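Local coordinates for protein SAG family member (Sag19) (Eimeria tenella, PDB 6ZZB) that is a surface antigen of unknown function, built on a CAP-like alpha/beta fold and probably displayed on the parasite's exterior, at residues A97-V102 with S192-T196. Residues are numbered along the deposited sequence; the frame is centred on the assembly and turned at random.
Sequences APKIAV and SCAAT
The methyl of Ala194 presses against the first turn of helix 97-105, where Ala97 and Pro98 meet it. This is helix-on-sheet packing in a CAP-like alpha/beta fold: the short helix lies across one face of the mixed sheet, over strand 190-196, the two segment axes 6.8 Å apart and inclined at 38°. Small residues allow so close an approach. Ala194 CB sits over the backbone at the Ala97-Pro98 junction, 3.4 Å from Pro98 N, and caps the flat face of the pyrrolidine ring, with Pro98 CG at 3.7 Å. Ala97 CB points at the strand and rests 3.5 Å from Ser192 O. One turn on, Ala101 CB faces the same strand and approaches Ala194 O at 3.9 Å.

At the strand's end Thr196 divides its two branches. Its CG2, anti to the carbonyl carbon, reaches the helix backbone 3.6 Å from Ala101 O and meets Val102 CG2 at a slant. Its OG1, set between the backbone N and the carbonyl carbon (chi1 64°), is turned to the paired strand 203-211, where it hydrogen-bonds Asp204 OD1 and the backbone N of Val205. Cys193 turns to the sheet's other face and its disulfide with Cys208. On the helix side, Pro98 and Val102 also rest on Ala46 of strand 46-48.

No direct hydrogen bond joins helix and strand. At the opening turn a water bridges them instead, accepting from Ala97 N at 2.8 Å and hydrogen-bonded to Ser192 OG, which stands anti to its own backbone nitrogen (chi1 180°).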
loop_
_atom_site.group_PDB
_atom_site.type_symbol
_atom_site.label_atom_id
_atom_site.label_comp_id
_atom_site.label_asym_id
_atom_site.label_seq_id
_atom_site.Cartn_x
_atom_site.Cartn_y
_atom_site.Cartn_z
ATOM N N ALA A 97 5.363 3.172 9.132
ATOM C CA ALA A 97 4.038 2.745 8.662
ATOM C C ALA A 97 2.961 3.115 9.666
ATOM O O ALA A 97 1.915 3.628 9.263
ATOM C CB ALA A 97 4.047 1.296 8.283
ATOM N N PRO A 98 3.121 2.900 10.991
ATOM C CA PRO A 98 2.063 3.306 11.913
ATOM C C PRO A 98 1.770 4.805 11.849
ATOM O O PRO A 98 0.613 5.204 11.853
ATOM C CB PRO A 98 2.603 2.903 13.288
ATOM C CG PRO A 98 3.537 1.762 12.985
ATOM C CD PRO A 98 4.171 2.093 11.659
ATOM N N LYS A 99 2.809 5.623 11.788
ATOM C CA LYS A 99 2.598 7.085 11.777
ATOM C C LYS A 99 1.906 7.500 10.493
ATOM O O LYS A 99 1.084 8.435 10.508
ATOM C CB LYS A 99 3.898 7.841 11.932
ATOM C CG LYS A 99 4.572 7.592 13.259
ATOM C CD LYS A 99 5.963 8.182 13.298
ATOM C CE LYS A 99 6.628 8.033 14.645
ATOM N NZ LYS A 99 7.963 8.670 14.628
ATOM N N ILE A 100 2.216 6.868 9.373
ATOM C CA ILE A 100 1.567 7.209 8.090
ATOM C C ILE A 100 0.121 6.723 8.117
ATOM O O ILE A 100 -0.762 7.474 7.654
ATOM C CB ILE A 100 2.367 6.645 6.911
ATOM C CG1 ILE A 100 3.676 7.415 6.774
ATOM C CG2 ILE A 100 1.550 6.685 5.629
ATOM C CD1 ILE A 100 4.714 6.742 5.882
ATOM N N ALA A 101 -0.166 5.536 8.645
ATOM C CA ALA A 101 -1.577 5.083 8.723
ATOM C C ALA A 101 -2.405 6.124 9.488
ATOM O O ALA A 101 -3.527 6.470 9.055
ATOM C CB ALA A 101 -1.654 3.711 9.367
ATOM N N VAL A 102 -1.877 6.604 10.594
ATOM C CA VAL A 102 -2.557 7.647 11.420
ATOM C C VAL A 102 -2.705 8.925 10.584
ATOM O O VAL A 102 -3.784 9.535 10.561
ATOM C CB VAL A 102 -1.816 7.874 12.738
ATOM C CG1 VAL A 102 -2.321 9.143 13.445
ATOM C CG2 VAL A 102 -1.912 6.638 13.625
ATOM N N SER A 192 6.716 -3.012 5.513
ATOM C CA SER A 192 6.213 -2.729 6.864
ATOM C C SER A 192 4.755 -2.301 6.764
ATOM O O SER A 192 4.492 -1.317 6.062
ATOM C CB SER A 192 7.038 -1.665 7.513
ATOM O OG SER A 192 6.532 -1.392 8.820
ATOM N N CYS A 193 3.867 -3.001 7.440
ATOM C CA CYS A 193 2.425 -2.702 7.393
ATOM C C CYS A 193 1.945 -2.246 8.761
ATOM O O CYS A 193 2.437 -2.719 9.791
ATOM C CB CYS A 193 1.624 -3.930 7.011
ATOM S SG CYS A 193 1.955 -4.574 5.340
ATOM N N ALA A 194 0.965 -1.356 8.777
ATOM C CA ALA A 194 0.337 -0.914 10.020
ATOM C C ALA A 194 -1.081 -0.482 9.723
ATOM O O ALA A 194 -1.382 -0.086 8.571
ATOM C CB ALA A 194 1.117 0.210 10.651
ATOM N N ALA A 195 -1.951 -0.534 10.704
ATOM C CA ALA A 195 -3.341 -0.093 10.506
ATOM C C ALA A 195 -3.801 0.661 11.731
ATOM O O ALA A 195 -3.462 0.267 12.869
ATOM C CB ALA A 195 -4.252 -1.252 10.260
ATOM N N THR A 196 -4.579 1.701 11.519
ATOM C CA THR A 196 -5.292 2.287 12.670
ATOM C C THR A 196 -6.285 1.275 13.228
ATOM O O THR A 196 -6.824 0.446 12.497
ATOM C CB THR A 196 -5.950 3.611 12.300
ATOM O OG1 THR A 196 -6.955 3.416 11.318
ATOM C CG2 THR A 196 -4.938 4.630 11.821
HETATM O O HOH W 1 7.260 1.145 9.761
#